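Local coordinates for putative N-acetylmuramoyl-L-alanine amidase,autolysin cwp6 (Peptoclostridium difficile, PDB 5J72), which probably cleaves the amide bond between N-acetylmuramic acid and L-alanine in peptidoglycan, as a zinc-dependent autolysin carrying CWB2 cell wall-binding domains, at residues V375-A380 and I391-K396; L274-K279 and A351-T356. All blocks are in the same frame, centred on the assembly; numbering follows the deposited sequence. Where two conformers were deposited one is given.

Following the chain from the N terminus, helix 270-283 comes first, in the second CWB2 domain, and contact 2 joins its 274-279 portion to residues 351-356 of helix 346-357 in the third, closing a loop of 71 intervening residues. Contact 1 opens only after that loop has closed. It is a short-range closure within the third domain, bringing helix 375-387 against the strand that follows it, 391-394. The two loops therefore run in series, neither nesting nor crossing. In space they adjoin, their centres about 12 Å apart, and the strand of contact 1 touches both helices of contact 2: Ile393 CD1 lies 3.6 Å from Asn275 OD1, and Ile391 O 3.7 Å from Ile354 CD1.

Contact 1 of 2, residues V375-A380 and I391-K396; sequences VDSITA and ILITPK
Ser377 sits over the two isoleucines that strand 391-394 turns toward helix 375-387. Its OG is anti to the carbonyl carbon, chi1 -71°, and comes to 3.5 Å from Ile393 CG2 and 3.9 Å from Ile391 CG2, so the hydroxyl rests against two methyl branches two residues apart on one face of the strand. The isoleucines present themselves differently. Ile391 uses both arms: CG2 meets the serine, while CD1, at the end of the longer branch, reaches the helix backbone, 3.6 Å from Ser377 O, and lies 4.1 Å from Ala380 CB. In Ile393 the CG1 branch is set between the backbone N and the carbonyl carbon (chi1 55°), and CG2 is the branch that meets the helix. Ala380, one turn after Ser377, adds a single methyl, which touches Ile391 CD1. All four residues are buried.

The segment axes run almost antiparallel, at 170° and 10.0 Å apart, as expected where a helix packs on the strand it leads into. Strand 362-370, helix 375-387 and strand 391-394 form a beta-alpha-beta unit of the third CWB2 domain. Helix 140-151 covers the far side of the helix through Thr379, whereas Tyr271 and Asn275 of helix 270-283 touch Ile393, and Asn350 hydrogen-bonds the strand backbone at Ile391 and Ile393.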
ATOM      1  N   VAL A 375      -8.352  -7.508  -7.695  1.00 27.53           N
ATOM      2  CA  VAL A 375      -9.649  -7.516  -7.005  1.00 24.43           C
ATOM      3  C   VAL A 375      -9.563  -7.450  -5.482  1.00 24.91           C
ATOM      4  O   VAL A 375     -10.428  -6.806  -4.914  1.00 24.68           O
ATOM      5  CB  VAL A 375     -10.430  -8.766  -7.455  1.00 29.04           C
ATOM      6  CG1 VAL A 375      -9.713 -10.045  -6.966  1.00 28.96           C
ATOM      7  CG2 VAL A 375     -11.875  -8.711  -6.925  1.00 29.61           C
ATOM      8  N   ASP A 376      -8.555  -8.062  -4.833  1.00 23.38           N
ATOM      9  CA  ASP A 376      -8.554  -8.033  -3.362  1.00 23.71           C
ATOM     10  C   ASP A 376      -8.351  -6.605  -2.876  1.00 22.13           C
ATOM     11  O   ASP A 376      -8.858  -6.256  -1.809  1.00 21.13           O
ATOM     12  CB  ASP A 376      -7.460  -8.947  -2.797  1.00 26.60           C
ATOM     13  CG  ASP A 376      -7.871 -10.434  -2.776  1.00 33.80           C
ATOM     14  OD1 ASP A 376      -9.060 -10.745  -3.103  1.00 29.41           O
ATOM     15  OD2 ASP A 376      -7.017 -11.284  -2.455  1.00 32.79           O
ATOM     16  N   SER A 377      -7.562  -5.787  -3.619  1.00 21.20           N
ATOM     17  CA  SER A 377      -7.350  -4.396  -3.160  1.00 19.27           C
ATOM     18  C   SER A 377      -8.631  -3.603  -3.415  1.00 21.21           C
ATOM     19  O   SER A 377      -8.934  -2.662  -2.695  1.00 22.51           O
ATOM     20  CB  SER A 377      -6.189  -3.751  -3.912  1.00 23.57           C
ATOM     21  OG  SER A 377      -4.992  -4.365  -3.457  1.00 25.28           O
ATOM     22  N   ILE A 378      -9.374  -3.963  -4.475  1.00 21.46           N
ATOM     23  CA  ILE A 378     -10.641  -3.249  -4.738  1.00 22.24           C
ATOM     24  C   ILE A 378     -11.648  -3.548  -3.603  1.00 19.19           C
ATOM     25  O   ILE A 378     -12.232  -2.631  -3.063  1.00 21.63           O
ATOM     26  CB  ILE A 378     -11.264  -3.752  -6.083  1.00 24.63           C
ATOM     27  CG1 ILE A 378     -10.461  -3.213  -7.260  1.00 31.20           C
ATOM     28  CG2 ILE A 378     -12.685  -3.206  -6.237  1.00 27.35           C
ATOM     29  CD1 ILE A 378     -10.931  -3.868  -8.548  1.00 34.64           C
ATOM     30  N   THR A 379     -11.801  -4.833  -3.230  1.00 18.80           N
ATOM     31  CA  THR A 379     -12.800  -5.096  -2.176  1.00 20.38           C
ATOM     32  C   THR A 379     -12.300  -4.602  -0.808  1.00 20.19           C
ATOM     33  O   THR A 379     -13.103  -4.267   0.040  1.00 19.71           O
ATOM     34  CB  THR A 379     -13.172  -6.567  -2.145  1.00 21.31           C
ATOM     35  OG1 THR A 379     -11.952  -7.333  -1.954  1.00 20.72           O
ATOM     36  CG2 THR A 379     -13.879  -6.974  -3.442  1.00 19.05           C
ATOM     37  N   ALA A 380     -10.978  -4.534  -0.585  1.00 19.92           N
ATOM     38  CA  ALA A 380     -10.494  -4.014   0.701  1.00 16.28           C
ATOM     39  C   ALA A 380     -10.642  -2.516   0.752  1.00 17.94           C
ATOM     40  O   ALA A 380     -10.668  -1.931   1.823  1.00 17.44           O
ATOM     41  CB  ALA A 380      -9.002  -4.398   0.861  1.00 17.69           C
ATOM     42  N   ILE A 391      -3.652   0.771   2.034  1.00 16.60           N
ATOM     43  CA  ILE A 391      -3.490  -0.606   1.597  1.00 15.21           C
ATOM     44  C   ILE A 391      -2.020  -0.730   1.101  1.00 19.11           C
ATOM     45  O   ILE A 391      -1.563   0.083   0.289  1.00 19.71           O
ATOM     46  CB  ILE A 391      -4.447  -0.909   0.424  1.00 18.67           C
ATOM     47  CG1 ILE A 391      -5.913  -0.930   0.975  1.00 19.55           C
ATOM     48  CG2 ILE A 391      -4.104  -2.287  -0.232  1.00 19.81           C
ATOM     49  CD1 ILE A 391      -6.953  -1.057  -0.202  1.00 19.98           C
ATOM     50  N   LEU A 392      -1.317  -1.730   1.603  1.00 19.84           N
ATOM     51  CA  LEU A 392       0.038  -2.055   1.157  1.00 18.63           C
ATOM     52  C   LEU A 392      -0.069  -3.254   0.273  1.00 19.01           C
ATOM     53  O   LEU A 392      -0.768  -4.201   0.640  1.00 20.50           O
ATOM     54  CB  LEU A 392       0.870  -2.405   2.392  1.00 18.70           C
ATOM     55  CG  LEU A 392       2.361  -2.632   2.040  1.00 22.99           C
ATOM     56  CD1 LEU A 392       3.193  -2.081   3.154  1.00 29.59           C
ATOM     57  CD2 LEU A 392       2.559  -4.156   1.841  1.00 24.59           C
ATOM     58  N   ILE A 393       0.594  -3.252  -0.920  1.00 17.38           N
ATOM     59  CA  ILE A 393       0.541  -4.447  -1.733  1.00 16.98           C
ATOM     60  C   ILE A 393       1.974  -5.036  -1.845  1.00 20.00           C
ATOM     61  O   ILE A 393       2.930  -4.275  -1.896  1.00 20.26           O
ATOM     62  CB  ILE A 393      -0.016  -4.201  -3.166  1.00 19.53           C
ATOM     63  CG1 ILE A 393       0.766  -3.088  -3.903  1.00 16.86           C
ATOM     64  CG2 ILE A 393      -1.541  -3.784  -3.027  1.00 20.95           C
ATOM     65  CD1 ILE A 393       0.328  -2.958  -5.426  1.00 19.27           C
ATOM     66  N   THR A 394       2.080  -6.353  -1.899  1.00 21.03           N
ATOM     67  CA  THR A 394       3.406  -6.962  -1.986  1.00 21.15           C
ATOM     68  C   THR A 394       3.162  -8.337  -2.500  1.00 24.03           C
ATOM     69  O   THR A 394       2.060  -8.880  -2.399  1.00 22.77           O
ATOM     70  CB  THR A 394       4.091  -6.938  -0.608  1.00 22.93           C
ATOM     71  OG1 THR A 394       5.497  -7.194  -0.781  1.00 22.52           O
ATOM     72  CG2 THR A 394       3.482  -7.969   0.379  1.00 21.24           C
ATOM     73  N   PRO A 395       4.187  -8.954  -3.124  1.00 25.08           N
ATOM     74  CA  PRO A 395       3.925 -10.306  -3.621  1.00 24.70           C
ATOM     75  C   PRO A 395       3.693 -11.315  -2.489  1.00 23.01           C
ATOM     76  O   PRO A 395       4.055 -11.076  -1.351  1.00 23.20           O
ATOM     77  CB  PRO A 395       5.222 -10.627  -4.448  1.00 25.16           C
ATOM     78  CG  PRO A 395       5.728  -9.280  -4.849  1.00 24.30           C
ATOM     79  CD  PRO A 395       5.495  -8.450  -3.584  1.00 23.45           C
ATOM     80  N   LYS A 396       3.165 -12.472  -2.841  1.00 24.86           N
ATOM     81  CA  LYS A 396       2.855 -13.497  -1.828  1.00 29.20           C
ATOM     82  C   LYS A 396       4.085 -14.014  -1.097  1.00 31.47           C
ATOM     83  O   LYS A 396       3.989 -14.359   0.067  1.00 30.92           O
ATOM     84  CB  LYS A 396       2.204 -14.716  -2.505  1.00 29.76           C
ATOM     85  CG  LYS A 396       0.926 -14.439  -3.226  1.00 36.85           C
ATOM     86  CD  LYS A 396       0.388 -15.776  -3.720  1.00 43.51           C
ATOM     87  CE  LYS A 396       0.607 -15.926  -5.188  1.00 55.25           C
ATOM     88  NZ  LYS A 396      -0.685 -16.130  -5.887  1.00 61.56           N
TER

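Contact 2 of 2, residues L274-K279 and A351-T356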
ATOM      1  N   LEU A 274      -5.386   1.598  -8.422  1.00 20.29           N
ATOM      2  CA  LEU A 274      -5.494   0.762  -7.230  1.00 21.41           C
ATOM      3  C   LEU A 274      -4.674   1.323  -6.085  1.00 22.08           C
ATOM      4  O   LEU A 274      -5.161   1.412  -4.954  1.00 19.52           O
ATOM      5  CB  LEU A 274      -4.854  -0.647  -7.615  0.62 20.39           C
ATOM      6  CG  LEU A 274      -4.919  -1.753  -6.547  0.62 24.93           C
ATOM      7  CD1 LEU A 274      -4.663  -3.106  -7.197  0.62 26.45           C
ATOM      8  CD2 LEU A 274      -3.900  -1.598  -5.472  0.62 27.26           C
ATOM      9  N   ASN A 275      -3.418   1.736  -6.369  1.00 18.18           N
ATOM     10  CA  ASN A 275      -2.578   2.269  -5.293  1.00 20.88           C
ATOM     11  C   ASN A 275      -3.146   3.536  -4.618  1.00 18.94           C
ATOM     12  O   ASN A 275      -2.862   3.725  -3.465  1.00 19.68           O
ATOM     13  CB  ASN A 275      -1.138   2.619  -5.869  1.00 21.44           C
ATOM     14  CG  ASN A 275      -0.275   1.344  -5.864  1.00 22.77           C
ATOM     15  OD1 ASN A 275      -0.434   0.517  -4.948  1.00 20.54           O
ATOM     16  ND2 ASN A 275       0.593   1.081  -6.873  1.00 19.34           N
ATOM     17  N   ILE A 276      -3.926   4.421  -5.343  1.00 18.35           N
ATOM     18  CA  ILE A 276      -4.433   5.637  -4.687  1.00 17.94           C
ATOM     19  C   ILE A 276      -5.896   5.440  -4.155  1.00 19.07           C
ATOM     20  O   ILE A 276      -6.471   6.341  -3.557  1.00 18.08           O
ATOM     21  CB  ILE A 276      -4.357   6.796  -5.727  1.00 16.64           C
ATOM     22  CG1 ILE A 276      -4.510   8.153  -5.015  1.00 18.83           C
ATOM     23  CG2 ILE A 276      -5.475   6.607  -6.817  1.00 15.57           C
ATOM     24  CD1 ILE A 276      -3.395   8.446  -3.917  1.00 15.38           C
ATOM     25  N   SER A 277      -6.452   4.246  -4.365  1.00 18.03           N
ATOM     26  CA  SER A 277      -7.849   3.924  -4.010  1.00 20.14           C
ATOM     27  C   SER A 277      -8.180   4.154  -2.532  1.00 21.81           C
ATOM     28  O   SER A 277      -9.228   4.743  -2.197  1.00 18.91           O
ATOM     29  CB  SER A 277      -8.100   2.420  -4.304  1.00 21.00           C
ATOM     30  OG  SER A 277      -8.611   2.372  -5.607  1.00 36.11           O
ATOM     31  N   SER A 278      -7.303   3.710  -1.623  1.00 20.26           N
ATOM     32  CA  SER A 278      -7.674   3.871  -0.222  1.00 19.08           C
ATOM     33  C   SER A 278      -7.661   5.326   0.140  1.00 19.04           C
ATOM     34  O   SER A 278      -8.463   5.738   0.982  1.00 19.59           O
ATOM     35  CB  SER A 278      -6.758   3.058   0.727  1.00 19.36           C
ATOM     36  OG  SER A 278      -5.412   3.535   0.689  1.00 19.05           O
ATOM     37  N   LYS A 279      -6.813   6.101  -0.491  1.00 16.80           N
ATOM     38  CA  LYS A 279      -6.720   7.495  -0.094  1.00 15.06           C
ATOM     39  C   LYS A 279      -7.912   8.295  -0.719  1.00 18.01           C
ATOM     40  O   LYS A 279      -8.566   9.106  -0.035  1.00 17.84           O
ATOM     41  CB  LYS A 279      -5.364   8.028  -0.593  1.00 17.79           C
ATOM     42  CG  LYS A 279      -5.263   9.558  -0.443  1.00 16.15           C
ATOM     43  CD  LYS A 279      -5.399   9.990   1.050  1.00 21.37           C
ATOM     44  CE  LYS A 279      -5.092  11.485   1.185  1.00 28.12           C
ATOM     45  NZ  LYS A 279      -5.726  12.090   2.383  1.00 33.14           N
ATOM     46  N   ALA A 351       4.565   2.253  -2.265  1.00 18.41           N
ATOM     47  CA  ALA A 351       5.325   2.846  -1.140  1.00 19.47           C
ATOM     48  C   ALA A 351       5.331   4.352  -1.237  1.00 18.77           C
ATOM     49  O   ALA A 351       5.240   5.026  -0.186  1.00 20.72           O
ATOM     50  CB  ALA A 351       6.794   2.319  -1.129  1.00 17.93           C
ATOM     51  N   ASN A 352       5.405   4.939  -2.463  1.00 18.07           N
ATOM     52  CA  ASN A 352       5.438   6.414  -2.521  1.00 17.75           C
ATOM     53  C   ASN A 352       4.065   7.009  -2.180  1.00 18.33           C
ATOM     54  O   ASN A 352       3.988   8.137  -1.631  1.00 19.44           O
ATOM     55  CB  ASN A 352       5.876   6.921  -3.950  1.00 21.80           C
ATOM     56  CG  ASN A 352       7.402   6.790  -4.096  1.00 32.89           C
ATOM     57  OD1 ASN A 352       8.144   6.867  -3.080  1.00 28.23           O
ATOM     58  ND2 ASN A 352       7.930   6.582  -5.285  1.00 28.43           N
ATOM     59  N   VAL A 353       2.989   6.302  -2.546  1.00 19.59           N
ATOM     60  CA  VAL A 353       1.648   6.828  -2.154  1.00 17.54           C
ATOM     61  C   VAL A 353       1.535   6.793  -0.620  1.00 16.85           C
ATOM     62  O   VAL A 353       1.021   7.720  -0.014  1.00 20.23           O
ATOM     63  CB  VAL A 353       0.541   5.939  -2.775  1.00 18.92           C
ATOM     64  CG1 VAL A 353      -0.797   6.114  -2.017  1.00 17.75           C
ATOM     65  CG2 VAL A 353       0.394   6.279  -4.271  1.00 17.56           C
ATOM     66  N   ILE A 354       1.946   5.658  -0.008  1.00 18.40           N
ATOM     67  CA  ILE A 354       1.874   5.592   1.461  1.00 19.86           C
ATOM     68  C   ILE A 354       2.743   6.701   2.039  1.00 20.46           C
ATOM     69  O   ILE A 354       2.307   7.430   2.926  1.00 19.86           O
ATOM     70  CB  ILE A 354       2.303   4.168   1.905  1.00 20.90           C
ATOM     71  CG1 ILE A 354       1.145   3.239   1.600  1.00 19.31           C
ATOM     72  CG2 ILE A 354       2.574   4.044   3.447  1.00 22.23           C
ATOM     73  CD1 ILE A 354       1.491   1.711   1.622  1.00 18.49           C
ATOM     74  N   LYS A 355       3.973   6.876   1.520  1.00 17.87           N
ATOM     75  CA  LYS A 355       4.806   7.937   2.083  1.00 22.10           C
ATOM     76  C   LYS A 355       4.208   9.315   1.913  1.00 24.55           C
ATOM     77  O   LYS A 355       4.263  10.137   2.838  1.00 23.22           O
ATOM     78  CB  LYS A 355       6.217   7.841   1.400  1.00 25.50           C
ATOM     79  CG  LYS A 355       7.108   9.041   1.659  1.00 30.25           C
ATOM     80  CD  LYS A 355       8.261   9.061   0.571  1.00 42.66           C
ATOM     81  CE  LYS A 355       7.697   9.494  -0.770  1.00 60.88           C
ATOM     82  NZ  LYS A 355       8.728   9.508  -1.852  1.00 70.34           N
ATOM     83  N   THR A 356       3.604   9.587   0.768  1.00 20.06           N
ATOM     84  CA  THR A 356       3.076  10.922   0.521  1.00 18.42           C
ATOM     85  C   THR A 356       1.728  11.216   1.137  1.00 22.33           C
ATOM     86  O   THR A 356       1.536  12.306   1.698  1.00 21.74           O
ATOM     87  CB  THR A 356       2.901  11.037  -0.996  1.00 21.78           C
ATOM     88  OG1 THR A 356       4.194  10.868  -1.600  1.00 23.30           O
ATOM     89  CG2 THR A 356       2.279  12.390  -1.451  1.00 22.57           C
TER
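Between 274-279 and 351-356 the backbones are nearest at Ile276 and Val353, CA to CA 6.7 Å, and the contact is small, burying 135 Å² in all. Val353 supplies nearly all of the 351-356 side, against Asn275 and Ile276 on the other. Its CG1, anti to the backbone N at chi1 160°, points at the facing helix and lies 3.5 Å from Asn275 O, so a methyl rests against a main-chain carbonyl. The same methyl meets Ile276 CD1 at 4.0 Å, the two side chains crossing at about a right angle. On its other branch, Val353 CG2 approaches Asn275 CB at 4.3 Å. The amide end of Asn275 is engaged by the start of helix 346-357: OD1 accepts from Asn350 ND2, and ND2 donates to Arg346 O. Ser278 OG also bonds Tyr358 OH. Within 351-356, Asn352 O is gripped twice by Thr356, from opposite faces of its plane, by N and by OG1 (2.7 Å).

Apolar helix-to-helix packing is thus flanked by polar bonds from asparagine and serine. The contact joins the second and third CWB2 domains, and belongs to the interface between successive copies of this cell wall-anchoring domain.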